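Local coordinates for Sca-family protein (Rickettsia rickettsii, PDB 4LQ8) that is a rickettsial surface cell antigen, present here as its N-terminal head domain and probably involved in adhesion through contacts with host-cell proteins, at residues E145-H153 against K253-A261; Q272-K280 against Y311-N321. One frame throughout, in Å; residues are numbered along the deposited sequence.

Contact 1. Residues E145-H153 against K253-A261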
ATOM      1  N   GLU A 145      -5.366  -4.161   9.077  1.00 23.09           N
ATOM      2  CA  GLU A 145      -5.404  -3.245   7.933  1.00 22.89           C
ATOM      3  C   GLU A 145      -6.680  -2.409   7.925  1.00 27.21           C
ATOM      4  O   GLU A 145      -6.590  -1.189   7.786  1.00 28.08           O
ATOM      5  CB  GLU A 145      -5.237  -3.994   6.601  1.00 23.10           C
ATOM      6  CG  GLU A 145      -3.788  -4.340   6.308  1.00 23.80           C
ATOM      7  CD  GLU A 145      -3.590  -5.586   5.465  1.00 35.69           C
ATOM      8  OE1 GLU A 145      -4.594  -6.168   4.998  1.00 23.64           O
ATOM      9  OE2 GLU A 145      -2.421  -5.975   5.255  1.00 24.66           O
ATOM     10  N   ILE A 146      -7.852  -3.059   8.088  1.00 22.64           N
ATOM     11  CA  ILE A 146      -9.157  -2.400   8.115  1.00 24.70           C
ATOM     12  C   ILE A 146      -9.216  -1.405   9.294  1.00 30.44           C
ATOM     13  O   ILE A 146      -9.563  -0.240   9.090  1.00 30.65           O
ATOM     14  CB  ILE A 146     -10.312  -3.451   8.132  1.00 29.19           C
ATOM     15  CG1 ILE A 146     -10.413  -4.184   6.756  1.00 28.93           C
ATOM     16  CG2 ILE A 146     -11.673  -2.813   8.552  1.00 30.64           C
ATOM     17  CD1 ILE A 146     -11.149  -5.529   6.800  1.00 33.20           C
ATOM     18  N   ALA A 147      -8.827  -1.861  10.499  1.00 26.28           N
ATOM     19  CA  ALA A 147      -8.814  -1.031  11.708  1.00 25.99           C
ATOM     20  C   ALA A 147      -7.759   0.074  11.598  1.00 29.83           C
ATOM     21  O   ALA A 147      -8.030   1.198  11.993  1.00 30.34           O
ATOM     22  CB  ALA A 147      -8.555  -1.895  12.939  1.00 25.62           C
ATOM     23  N   GLY A 148      -6.600  -0.257  11.031  1.00 25.75           N
ATOM     24  CA  GLY A 148      -5.486   0.659  10.839  1.00 25.11           C
ATOM     25  C   GLY A 148      -5.846   1.829   9.951  1.00 28.52           C
ATOM     26  O   GLY A 148      -5.635   2.982  10.350  1.00 26.23           O
ATOM     27  N   TYR A 149      -6.419   1.544   8.752  1.00 25.13           N
ATOM     28  CA  TYR A 149      -6.827   2.596   7.818  1.00 24.47           C
ATOM     29  C   TYR A 149      -7.932   3.465   8.410  1.00 28.58           C
ATOM     30  O   TYR A 149      -7.871   4.682   8.269  1.00 27.79           O
ATOM     31  CB  TYR A 149      -7.182   2.035   6.423  1.00 23.49           C
ATOM     32  CG  TYR A 149      -5.963   1.572   5.649  1.00 23.00           C
ATOM     33  CD1 TYR A 149      -4.925   2.450   5.358  1.00 24.80           C
ATOM     34  CD2 TYR A 149      -5.854   0.257   5.189  1.00 20.98           C
ATOM     35  CE1 TYR A 149      -3.787   2.024   4.682  1.00 24.52           C
ATOM     36  CE2 TYR A 149      -4.722  -0.175   4.486  1.00 20.22           C
ATOM     37  CZ  TYR A 149      -3.689   0.711   4.243  1.00 27.76           C
ATOM     38  OH  TYR A 149      -2.563   0.321   3.550  1.00 22.04           O
ATOM     39  N   LYS A 150      -8.906   2.845   9.111  1.00 28.41           N
ATOM     40  CA  LYS A 150     -10.014   3.551   9.769  1.00 30.70           C
ATOM     41  C   LYS A 150      -9.476   4.501  10.833  1.00 34.96           C
ATOM     42  O   LYS A 150      -9.937   5.634  10.917  1.00 37.32           O
ATOM     43  CB  LYS A 150     -11.003   2.569  10.435  1.00 34.94           C
ATOM     44  CG  LYS A 150     -12.070   2.010   9.509  1.00 53.30           C
ATOM     45  CD  LYS A 150     -12.949   0.978  10.244  1.00 63.55           C
ATOM     46  CE  LYS A 150     -13.838   0.179   9.316  1.00 67.61           C
ATOM     47  NZ  LYS A 150     -14.431  -1.006   9.996  1.00 70.56           N
ATOM     48  N   ASN A 151      -8.516   4.040  11.643  1.00 28.55           N
ATOM     49  CA  ASN A 151      -7.936   4.859  12.705  1.00 28.98           C
ATOM     50  C   ASN A 151      -7.121   6.012  12.157  1.00 31.97           C
ATOM     51  O   ASN A 151      -7.221   7.109  12.684  1.00 30.48           O
ATOM     52  CB  ASN A 151      -7.146   4.008  13.716  1.00 27.52           C
ATOM     53  CG  ASN A 151      -8.050   3.122  14.562  1.00 50.17           C
ATOM     54  OD1 ASN A 151      -9.270   3.022  14.362  1.00 46.21           O
ATOM     55  ND2 ASN A 151      -7.476   2.449  15.527  1.00 42.60           N
ATOM     56  N   VAL A 152      -6.380   5.797  11.067  1.00 29.69           N
ATOM     57  CA  VAL A 152      -5.609   6.876  10.419  1.00 29.15           C
ATOM     58  C   VAL A 152      -6.568   7.943   9.866  1.00 34.92           C
ATOM     59  O   VAL A 152      -6.417   9.132  10.175  1.00 32.62           O
ATOM     60  CB  VAL A 152      -4.610   6.347   9.356  1.00 30.07           C
ATOM     61  CG1 VAL A 152      -3.987   7.484   8.550  1.00 29.26           C
ATOM     62  CG2 VAL A 152      -3.521   5.512  10.019  1.00 29.94           C
ATOM     63  N   HIS A 153      -7.550   7.511   9.052  1.00 34.09           N
ATOM     64  CA  HIS A 153      -8.530   8.422   8.478  1.00 34.81           C
ATOM     65  C   HIS A 153      -9.362   9.120   9.551  1.00 40.30           C
ATOM     66  O   HIS A 153      -9.583  10.307   9.409  1.00 42.23           O
ATOM     67  CB  HIS A 153      -9.390   7.738   7.409  1.00 35.16           C
ATOM     68  CG  HIS A 153      -8.591   7.201   6.251  1.00 37.16           C
ATOM     69  ND1 HIS A 153      -8.962   6.040   5.601  1.00 38.09           N
ATOM     70  CD2 HIS A 153      -7.465   7.684   5.673  1.00 38.20           C
ATOM     71  CE1 HIS A 153      -8.050   5.846   4.663  1.00 36.67           C
ATOM     72  NE2 HIS A 153      -7.124   6.801   4.675  1.00 37.24           N
ATOM     73  N   LYS A 253     -17.349   1.381   3.565  1.00 39.21           N
ATOM     74  CA  LYS A 253     -16.403   1.917   4.547  1.00 39.64           C
ATOM     75  C   LYS A 253     -15.889   0.834   5.494  1.00 43.82           C
ATOM     76  O   LYS A 253     -14.713   0.862   5.838  1.00 42.29           O
ATOM     77  CB  LYS A 253     -17.063   3.045   5.374  1.00 42.58           C
ATOM     78  CG  LYS A 253     -17.019   4.416   4.718  1.00 58.00           C
ATOM     79  CD  LYS A 253     -17.801   5.435   5.550  1.00 69.03           C
ATOM     80  CE  LYS A 253     -17.674   6.855   5.050  1.00 81.99           C
ATOM     81  NZ  LYS A 253     -18.465   7.095   3.813  1.00 92.55           N
ATOM     82  N   ASP A 254     -16.762  -0.116   5.901  1.00 42.28           N
ATOM     83  CA  ASP A 254     -16.410  -1.197   6.838  1.00 43.02           C
ATOM     84  C   ASP A 254     -15.455  -2.256   6.296  1.00 43.98           C
ATOM     85  O   ASP A 254     -14.799  -2.919   7.091  1.00 43.38           O
ATOM     86  CB  ASP A 254     -17.671  -1.876   7.406  1.00 47.15           C
ATOM     87  CG  ASP A 254     -18.280  -1.115   8.578  1.00 67.57           C
ATOM     88  OD1 ASP A 254     -17.542  -0.826   9.551  1.00 68.02           O
ATOM     89  OD2 ASP A 254     -19.491  -0.781   8.509  1.00 81.05           O
ATOM     90  N   LYS A 255     -15.388  -2.433   4.975  1.00 39.37           N
ATOM     91  CA  LYS A 255     -14.542  -3.433   4.312  1.00 38.75           C
ATOM     92  C   LYS A 255     -13.377  -2.807   3.537  1.00 40.21           C
ATOM     93  O   LYS A 255     -12.547  -3.530   2.982  1.00 40.71           O
ATOM     94  CB  LYS A 255     -15.394  -4.267   3.336  1.00 42.32           C
ATOM     95  CG  LYS A 255     -16.405  -5.177   4.019  1.00 56.57           C
ATOM     96  CD  LYS A 255     -17.109  -6.067   3.006  1.00 68.39           C
ATOM     97  CE  LYS A 255     -18.181  -6.936   3.626  1.00 83.33           C
ATOM     98  NZ  LYS A 255     -17.609  -8.036   4.451  1.00 98.13           N
ATOM     99  N   ALA A 256     -13.330  -1.474   3.487  1.00 34.16           N
ATOM    100  CA  ALA A 256     -12.380  -0.701   2.695  1.00 31.33           C
ATOM    101  C   ALA A 256     -10.933  -0.771   3.124  1.00 31.76           C
ATOM    102  O   ALA A 256     -10.608  -0.541   4.281  1.00 30.55           O
ATOM    103  CB  ALA A 256     -12.808   0.745   2.638  1.00 31.74           C
ATOM    104  N   VAL A 257     -10.068  -1.046   2.160  1.00 26.41           N
ATOM    105  CA  VAL A 257      -8.607  -1.001   2.309  1.00 25.31           C
ATOM    106  C   VAL A 257      -8.101  -0.053   1.236  1.00 26.50           C
ATOM    107  O   VAL A 257      -8.845   0.264   0.311  1.00 25.51           O
ATOM    108  CB  VAL A 257      -7.905  -2.365   2.323  1.00 28.24           C
ATOM    109  CG1 VAL A 257      -8.142  -3.062   3.659  1.00 27.18           C
ATOM    110  CG2 VAL A 257      -8.334  -3.228   1.140  1.00 27.80           C
ATOM    111  N   TYR A 258      -6.875   0.439   1.381  1.00 23.12           N
ATOM    112  CA  TYR A 258      -6.328   1.496   0.536  1.00 22.62           C
ATOM    113  C   TYR A 258      -4.882   1.291   0.134  1.00 25.61           C
ATOM    114  O   TYR A 258      -4.129   0.567   0.787  1.00 23.48           O
ATOM    115  CB  TYR A 258      -6.373   2.828   1.342  1.00 24.39           C
ATOM    116  CG  TYR A 258      -7.757   3.236   1.811  1.00 25.66           C
ATOM    117  CD1 TYR A 258      -8.320   2.684   2.960  1.00 28.28           C
ATOM    118  CD2 TYR A 258      -8.500   4.180   1.116  1.00 26.83           C
ATOM    119  CE1 TYR A 258      -9.625   2.991   3.348  1.00 30.88           C
ATOM    120  CE2 TYR A 258      -9.789   4.534   1.522  1.00 27.19           C
ATOM    121  CZ  TYR A 258     -10.350   3.924   2.631  1.00 35.25           C
ATOM    122  OH  TYR A 258     -11.601   4.264   3.051  1.00 44.64           O
ATOM    123  N   PHE A 259      -4.501   1.974  -0.952  1.00 22.11           N
ATOM    124  CA  PHE A 259      -3.127   2.135  -1.355  1.00 21.37           C
ATOM    125  C   PHE A 259      -2.823   3.570  -0.921  1.00 25.09           C
ATOM    126  O   PHE A 259      -3.568   4.479  -1.288  1.00 24.43           O
ATOM    127  CB  PHE A 259      -2.911   1.957  -2.864  1.00 22.67           C
ATOM    128  CG  PHE A 259      -1.456   2.186  -3.219  1.00 24.25           C
ATOM    129  CD1 PHE A 259      -0.490   1.225  -2.929  1.00 25.40           C
ATOM    130  CD2 PHE A 259      -1.046   3.381  -3.811  1.00 26.79           C
ATOM    131  CE1 PHE A 259       0.861   1.461  -3.213  1.00 25.47           C
ATOM    132  CE2 PHE A 259       0.306   3.607  -4.108  1.00 28.19           C
ATOM    133  CZ  PHE A 259       1.247   2.648  -3.801  1.00 24.57           C
ATOM    134  N   THR A 260      -1.802   3.771  -0.073  1.00 20.85           N
ATOM    135  CA  THR A 260      -1.476   5.115   0.391  1.00 21.07           C
ATOM    136  C   THR A 260      -0.100   5.517  -0.093  1.00 25.19           C
ATOM    137  O   THR A 260       0.730   4.652  -0.326  1.00 24.58           O
ATOM    138  CB  THR A 260      -1.674   5.285   1.928  1.00 25.96           C
ATOM    139  OG1 THR A 260      -0.598   4.658   2.620  1.00 24.71           O
ATOM    140  CG2 THR A 260      -3.052   4.760   2.438  1.00 20.23           C
ATOM    141  N   ALA A 261       0.129   6.835  -0.256  1.00 21.31           N
ATOM    142  CA  ALA A 261       1.391   7.402  -0.701  1.00 21.62           C
ATOM    143  C   ALA A 261       1.635   8.678   0.103  1.00 25.22           C
ATOM    144  O   ALA A 261       0.724   9.501   0.276  1.00 24.49           O
ATOM    145  CB  ALA A 261       1.350   7.678  -2.209  1.00 22.58           C
TER
HETATM  146  O   HOH W   1     -10.444   0.811   6.597  1.00 33.22           O
HETATM  147  O   HOH W   2     -11.426   4.070   6.223  1.00 44.63           O

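Contact 2. Residues Q272-K280 against Y311-N321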
ATOM      1  N   GLN A 272       8.535  15.026  -1.417  1.00 35.76           N
ATOM      2  CA  GLN A 272       9.435  13.895  -1.616  1.00 35.18           C
ATOM      3  C   GLN A 272       8.736  12.620  -1.146  1.00 34.50           C
ATOM      4  O   GLN A 272       8.263  12.580  -0.010  1.00 32.31           O
ATOM      5  CB  GLN A 272      10.736  14.127  -0.821  1.00 37.67           C
ATOM      6  CG  GLN A 272      11.861  13.189  -1.207  1.00 62.54           C
ATOM      7  CD  GLN A 272      13.204  13.703  -0.766  1.00 88.93           C
ATOM      8  OE1 GLN A 272      13.459  13.924   0.422  1.00 85.57           O
ATOM      9  NE2 GLN A 272      14.105  13.875  -1.717  1.00 82.58           N
ATOM     10  N   LEU A 273       8.679  11.583  -2.008  1.00 28.81           N
ATOM     11  CA  LEU A 273       8.033  10.323  -1.657  1.00 26.94           C
ATOM     12  C   LEU A 273       8.813   9.606  -0.552  1.00 29.80           C
ATOM     13  O   LEU A 273       9.938   9.159  -0.775  1.00 30.89           O
ATOM     14  CB  LEU A 273       7.830   9.455  -2.904  1.00 25.86           C
ATOM     15  CG  LEU A 273       7.136   8.083  -2.716  1.00 27.88           C
ATOM     16  CD1 LEU A 273       5.725   8.226  -2.096  1.00 24.82           C
ATOM     17  CD2 LEU A 273       7.053   7.358  -4.055  1.00 27.42           C
ATOM     18  N   LYS A 274       8.222   9.535   0.658  1.00 23.63           N
ATOM     19  CA  LYS A 274       8.884   8.943   1.829  1.00 23.60           C
ATOM     20  C   LYS A 274       8.361   7.565   2.171  1.00 27.87           C
ATOM     21  O   LYS A 274       9.054   6.769   2.818  1.00 25.92           O
ATOM     22  CB  LYS A 274       8.694   9.875   3.068  1.00 25.96           C
ATOM     23  CG  LYS A 274       9.279  11.298   2.893  1.00 32.52           C
ATOM     24  CD  LYS A 274      10.790  11.335   3.026  1.00 35.68           C
ATOM     25  CE  LYS A 274      11.348  12.707   2.760  1.00 66.87           C
ATOM     26  NZ  LYS A 274      12.833  12.711   2.852  1.00 84.24           N
ATOM     27  N   GLU A 275       7.100   7.309   1.818  1.00 25.78           N
ATOM     28  CA  GLU A 275       6.469   6.062   2.236  1.00 24.71           C
ATOM     29  C   GLU A 275       5.266   5.763   1.404  1.00 26.88           C
ATOM     30  O   GLU A 275       4.644   6.664   0.844  1.00 26.64           O
ATOM     31  CB  GLU A 275       6.021   6.225   3.708  1.00 25.94           C
ATOM     32  CG  GLU A 275       6.024   4.962   4.540  1.00 36.14           C
ATOM     33  CD  GLU A 275       7.364   4.251   4.640  1.00 37.58           C
ATOM     34  OE1 GLU A 275       7.609   3.355   3.810  1.00 28.59           O
ATOM     35  OE2 GLU A 275       8.175   4.598   5.521  1.00 32.04           O
ATOM     36  N   ILE A 276       4.939   4.479   1.328  1.00 23.18           N
ATOM     37  CA  ILE A 276       3.723   3.954   0.720  1.00 21.93           C
ATOM     38  C   ILE A 276       3.204   2.866   1.650  1.00 26.10           C
ATOM     39  O   ILE A 276       3.935   2.408   2.538  1.00 25.48           O
ATOM     40  CB  ILE A 276       3.890   3.438  -0.739  1.00 23.93           C
ATOM     41  CG1 ILE A 276       4.831   2.178  -0.808  1.00 23.26           C
ATOM     42  CG2 ILE A 276       4.316   4.564  -1.705  1.00 23.18           C
ATOM     43  CD1 ILE A 276       4.827   1.440  -2.197  1.00 25.34           C
ATOM     44  N   SER A 277       1.958   2.448   1.456  1.00 23.10           N
ATOM     45  CA  SER A 277       1.409   1.305   2.186  1.00 22.59           C
ATOM     46  C   SER A 277       0.299   0.688   1.381  1.00 24.74           C
ATOM     47  O   SER A 277      -0.293   1.346   0.522  1.00 23.65           O
ATOM     48  CB  SER A 277       0.913   1.698   3.582  1.00 24.27           C
ATOM     49  OG  SER A 277      -0.432   2.149   3.591  1.00 22.88           O
ATOM     50  N   SER A 278      -0.031  -0.552   1.719  1.00 21.04           N
ATOM     51  CA  SER A 278      -1.144  -1.273   1.129  1.00 20.53           C
ATOM     52  C   SER A 278      -1.437  -2.488   1.981  1.00 25.26           C
ATOM     53  O   SER A 278      -0.567  -2.898   2.761  1.00 24.40           O
ATOM     54  CB  SER A 278      -0.798  -1.699  -0.299  1.00 20.98           C
ATOM     55  OG  SER A 278       0.005  -2.866  -0.331  1.00 22.91           O
ATOM     56  N   PRO A 279      -2.605  -3.148   1.793  1.00 24.23           N
ATOM     57  CA  PRO A 279      -2.791  -4.476   2.404  1.00 24.13           C
ATOM     58  C   PRO A 279      -1.696  -5.426   1.879  1.00 23.81           C
ATOM     59  O   PRO A 279      -1.235  -5.260   0.736  1.00 22.78           O
ATOM     60  CB  PRO A 279      -4.163  -4.935   1.874  1.00 26.46           C
ATOM     61  CG  PRO A 279      -4.792  -3.735   1.354  1.00 30.87           C
ATOM     62  CD  PRO A 279      -3.726  -2.823   0.891  1.00 25.37           C
ATOM     63  N   LYS A 280      -1.276  -6.399   2.707  1.00 18.41           N
ATOM     64  CA  LYS A 280      -0.215  -7.344   2.365  1.00 19.91           C
ATOM     65  C   LYS A 280      -0.652  -8.809   2.578  1.00 26.37           C
ATOM     66  O   LYS A 280      -1.455  -9.053   3.469  1.00 25.78           O
ATOM     67  CB  LYS A 280       1.093  -7.056   3.181  1.00 21.63           C
ATOM     68  CG  LYS A 280       1.806  -5.738   2.831  1.00 25.54           C
ATOM     69  CD  LYS A 280       2.251  -5.656   1.356  1.00 25.64           C
ATOM     70  CE  LYS A 280       3.164  -4.492   1.049  1.00 32.97           C
ATOM     71  NZ  LYS A 280       2.424  -3.214   0.898  1.00 31.96           N
ATOM     72  N   TYR A 311       4.489   0.556  -8.887  1.00 23.49           N
ATOM     73  CA  TYR A 311       4.784   0.073  -7.544  1.00 23.72           C
ATOM     74  C   TYR A 311       6.291  -0.091  -7.339  1.00 28.92           C
ATOM     75  O   TYR A 311       6.808   0.388  -6.332  1.00 28.17           O
ATOM     76  CB  TYR A 311       4.064  -1.250  -7.285  1.00 24.93           C
ATOM     77  CG  TYR A 311       4.347  -1.808  -5.908  1.00 28.30           C
ATOM     78  CD1 TYR A 311       3.741  -1.264  -4.775  1.00 29.59           C
ATOM     79  CD2 TYR A 311       5.213  -2.889  -5.734  1.00 29.64           C
ATOM     80  CE1 TYR A 311       3.981  -1.789  -3.506  1.00 31.81           C
ATOM     81  CE2 TYR A 311       5.447  -3.427  -4.467  1.00 30.75           C
ATOM     82  CZ  TYR A 311       4.836  -2.865  -3.359  1.00 36.98           C
ATOM     83  OH  TYR A 311       5.058  -3.368  -2.107  1.00 46.31           O
ATOM     84  N   LYS A 312       6.997  -0.732  -8.306  1.00 26.86           N
ATOM     85  CA  LYS A 312       8.456  -0.890  -8.253  1.00 27.38           C
ATOM     86  C   LYS A 312       9.184   0.468  -8.260  1.00 31.36           C
ATOM     87  O   LYS A 312      10.136   0.634  -7.511  1.00 32.45           O
ATOM     88  CB  LYS A 312       8.972  -1.800  -9.401  1.00 30.34           C
ATOM     89  CG  LYS A 312       8.392  -3.238  -9.379  1.00 35.45           C
ATOM     90  CD  LYS A 312       8.708  -4.078  -8.116  1.00 45.47           C
ATOM     91  CE  LYS A 312       7.874  -5.364  -8.036  1.00 48.81           C
ATOM     92  NZ  LYS A 312       8.391  -6.327  -7.019  1.00 41.34           N
ATOM     93  N   GLU A 313       8.736   1.434  -9.073  1.00 27.06           N
ATOM     94  CA  GLU A 313       9.331   2.785  -9.105  1.00 27.75           C
ATOM     95  C   GLU A 313       9.152   3.490  -7.746  1.00 30.21           C
ATOM     96  O   GLU A 313      10.085   4.140  -7.264  1.00 30.02           O
ATOM     97  CB  GLU A 313       8.649   3.660 -10.156  1.00 29.41           C
ATOM     98  CG  GLU A 313       9.216   3.588 -11.552  1.00 44.00           C
ATOM     99  CD  GLU A 313       8.360   4.311 -12.584  1.00 75.16           C
ATOM    100  OE1 GLU A 313       7.645   5.274 -12.214  1.00 59.87           O
ATOM    101  OE2 GLU A 313       8.392   3.895 -13.766  1.00 79.96           O
ATOM    102  N   MET A 314       7.937   3.379  -7.149  1.00 24.14           N
ATOM    103  CA  MET A 314       7.616   3.980  -5.846  1.00 22.01           C
ATOM    104  C   MET A 314       8.398   3.287  -4.754  1.00 25.34           C
ATOM    105  O   MET A 314       8.966   3.966  -3.910  1.00 26.05           O
ATOM    106  CB  MET A 314       6.102   3.939  -5.565  1.00 22.60           C
ATOM    107  CG  MET A 314       5.312   4.820  -6.496  1.00 24.64           C
ATOM    108  SD  MET A 314       3.541   4.724  -6.193  1.00 26.94           S
ATOM    109  CE  MET A 314       3.356   6.052  -4.964  1.00 23.90           C
ATOM    110  N   MET A 315       8.479   1.948  -4.788  1.00 22.76           N
ATOM    111  CA  MET A 315       9.271   1.185  -3.806  1.00 22.58           C
ATOM    112  C   MET A 315      10.739   1.647  -3.846  1.00 27.93           C
ATOM    113  O   MET A 315      11.298   1.972  -2.799  1.00 28.09           O
ATOM    114  CB  MET A 315       9.150  -0.333  -4.026  1.00 23.78           C
ATOM    115  CG  MET A 315       7.919  -0.942  -3.354  1.00 26.69           C
ATOM    116  SD  MET A 315       7.729  -0.601  -1.557  1.00 29.47           S
ATOM    117  CE  MET A 315       9.191  -1.450  -0.918  1.00 26.04           C
ATOM    118  N   LYS A 316      11.314   1.773  -5.053  1.00 26.01           N
ATOM    119  CA  LYS A 316      12.684   2.270  -5.259  1.00 27.26           C
ATOM    120  C   LYS A 316      12.918   3.681  -4.641  1.00 30.87           C
ATOM    121  O   LYS A 316      13.897   3.865  -3.930  1.00 31.50           O
ATOM    122  CB  LYS A 316      13.056   2.252  -6.752  1.00 29.63           C
ATOM    123  CG  LYS A 316      14.529   2.585  -7.066  1.00 45.15           C
ATOM    124  CD  LYS A 316      15.508   1.535  -6.528  1.00 66.92           C
ATOM    125  CE  LYS A 316      16.927   2.055  -6.401  1.00 87.42           C
ATOM    126  NZ  LYS A 316      17.824   1.072  -5.726  1.00 96.42           N
ATOM    127  N   GLU A 317      12.024   4.645  -4.892  1.00 27.57           N
ATOM    128  CA  GLU A 317      12.126   6.012  -4.357  1.00 27.25           C
ATOM    129  C   GLU A 317      11.986   6.034  -2.815  1.00 27.97           C
ATOM    130  O   GLU A 317      12.758   6.721  -2.142  1.00 27.01           O
ATOM    131  CB  GLU A 317      11.100   6.938  -5.047  1.00 28.61           C
ATOM    132  CG  GLU A 317      11.137   8.407  -4.643  1.00 29.97           C
ATOM    133  CD  GLU A 317      12.376   9.209  -4.990  1.00 47.48           C
ATOM    134  OE1 GLU A 317      13.239   8.696  -5.735  1.00 34.90           O
ATOM    135  OE2 GLU A 317      12.487  10.361  -4.508  1.00 41.72           O
ATOM    136  N   VAL A 318      11.030   5.259  -2.268  1.00 24.10           N
ATOM    137  CA  VAL A 318      10.792   5.110  -0.831  1.00 23.19           C
ATOM    138  C   VAL A 318      12.085   4.622  -0.141  1.00 31.30           C
ATOM    139  O   VAL A 318      12.508   5.216   0.859  1.00 32.91           O
ATOM    140  CB  VAL A 318       9.556   4.209  -0.511  1.00 25.40           C
ATOM    141  CG1 VAL A 318       9.527   3.763   0.963  1.00 24.42           C
ATOM    142  CG2 VAL A 318       8.247   4.907  -0.884  1.00 24.14           C
ATOM    143  N   GLU A 319      12.721   3.572  -0.692  1.00 28.66           N
ATOM    144  CA  GLU A 319      13.967   2.996  -0.159  1.00 28.19           C
ATOM    145  C   GLU A 319      15.119   4.001  -0.207  1.00 31.06           C
ATOM    146  O   GLU A 319      15.817   4.149   0.788  1.00 27.27           O
ATOM    147  CB  GLU A 319      14.342   1.706  -0.896  1.00 29.38           C
ATOM    148  CG  GLU A 319      13.407   0.540  -0.569  1.00 38.32           C
ATOM    149  CD  GLU A 319      13.429  -0.650  -1.517  1.00 62.61           C
ATOM    150  OE1 GLU A 319      14.171  -0.613  -2.529  1.00 56.25           O
ATOM    151  OE2 GLU A 319      12.678  -1.619  -1.253  1.00 56.13           O
ATOM    152  N   LEU A 320      15.258   4.751  -1.325  1.00 30.87           N
ATOM    153  CA  LEU A 320      16.295   5.783  -1.459  1.00 32.43           C
ATOM    154  C   LEU A 320      16.094   6.906  -0.416  1.00 35.87           C
ATOM    155  O   LEU A 320      17.073   7.485   0.052  1.00 36.86           O
ATOM    156  CB  LEU A 320      16.345   6.348  -2.887  1.00 33.29           C
ATOM    157  CG  LEU A 320      16.957   5.418  -3.959  1.00 40.20           C
ATOM    158  CD1 LEU A 320      16.632   5.914  -5.378  1.00 40.92           C
ATOM    159  CD2 LEU A 320      18.493   5.298  -3.799  1.00 44.15           C
ATOM    160  N   ASN A 321      14.824   7.150  -0.010  1.00 29.69           N
ATOM    161  CA  ASN A 321      14.459   8.182   0.962  1.00 28.62           C
ATOM    162  C   ASN A 321      14.325   7.631   2.380  1.00 32.33           C
ATOM    163  O   ASN A 321      13.720   8.271   3.240  1.00 32.63           O
ATOM    164  CB  ASN A 321      13.213   8.949   0.501  1.00 24.03           C
ATOM    165  CG  ASN A 321      13.452   9.748  -0.754  1.00 38.29           C
ATOM    166  OD1 ASN A 321      14.567  10.151  -1.051  1.00 39.81           O
ATOM    167  ND2 ASN A 321      12.427   9.963  -1.538  1.00 30.18           N
TER
HETATM  168  O   HOH W   3      10.275  11.792  -4.379  1.00 31.30           O
HETATM  169  O   HOH W   4      11.214   8.041   4.319  1.00 35.53           O
HETATM  170  O   HOH W   5       4.583  -1.451   0.169  1.00 37.53           O

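Contact 1. Residues E145-H153 against K253-A261
Glu145 lays its CB against CG1 of Val257, while its carboxylate, buried and presumably charged, reaches on to His297, Gln77 and the backbone N of Lys280. Ile146 follows with both branches at work. CG1 lies 4.0 Å from Val257 CG1, and CG2, anti to the backbone N, reaches 3.5 Å from the backbone O of Asp254; a branched aliphatic side chain can fill such a place between a valine and the loop before the strand. The backbone O of Ile146 is bridged to Ala256 O by a water that donates to both.

Tyr149 buries the largest area of the residues here. Its ring takes CB of Tyr258 over one face, a CH-pi contact only 9° off the ring normal, and the edge of the Tyr258 ring is turned toward that of Tyr149 in an offset edge-to-face pair, centroids 5.6 Å apart. CE1 of Tyr149 comes 3.6 Å from Thr260 CG2. Its hydroxyl, 3.2 Å from Tyr258 O, is probably hydrogen-bonded to Ser277. Here helix 135-155 packs on one face of the mixed sheet, across the start of strand 258-265 and the loop leading into it, with helix 145-153 and strand 258-261 inclined at 50°. Val257, Tyr258 and Thr260 meet the helix, whereas the side chain of Phe259 leaves from the other face of the strand.

Lys150 lies on the more open border: extended beyond CG, its chain carries NZ to Asp254 OD1, a 3.1 Å salt bridge received on the anti lone pair, with a weak second bond to Asp254 O. A long cationic chain suits this outer position. His153 completes the aromatic cluster edge-on, its CE1 standing over the centre of the Tyr258 ring with the planes at 79°. NE2 pairs with Ser240, and ND1 shares a water with Tyr258 OH.

Contact 2. Residues Q272-K280 against Y311-N321
Tyr311 sets CE1 3.6 Å from Ile276 CD1, and its hydroxyl, bonded to Asp327 O, shares a water with NZ of Lys280; tyrosine thus serves both the apolar interior and a polar border. One turn on, Met314 rests CB on Leu273 CD2 at 3.9 Å, the two chains crossing at about a right angle, and the bend at chi3 (90°) brings its CE to Ile276 CG2. Met315 leaves the backbone heading away from the strand, yet its chain, bent at chi2 and chi3, brings SD back within 3.6 Å of Ile276 CD1. Such flexible thioether chains fit round the branched Leu273 and Ile276.

Helix 308-320 crosses the edge of the mixed sheet, its part 311-320 at 111° to strand 272-277, which has a classic beta bulge where Lys274 and Glu275 both face His262. Glu317 places CG against Leu273 CB; its OE1 forms a salt bridge with Lys229, and OE2 takes a water that also accepts from Leu273 N. Val318 spreads its two methyls over the bulge, CG2 3.8 Å from Leu273 CG and CG1 3.6 Å from Lys274 O, a compact branched residue where the backbones come nearest.

Asn321, just past the helix, sends ND2 to Leu273 O in a 2.7 Å bond, nearly straight at 176° and in the amide plane. The same nitrogen donates to Glu317 OE2, met from above the carboxylate plane.

Both contacts bear on the mixed sheet through adjacent antiparallel strands, 258-265 in contact 1 and 271-277 in contact 2, each covered by a different helix. Contact 2 is the more buried: methionines, leucine, isoleucine and valine fill its middle, and an asparagine amide fastens the helix end to strand backbone. Contact 1 is only partly buried, with an aromatic cluster inside and a salt bridge at an exposed loop. Ser277 joins the two, its OG lying 2.7 Å from Thr260 OG1 in a probable hydrogen bond. Thus the strand that receives helix 308-320 also gives polar support to the face on which helix 135-155 packs.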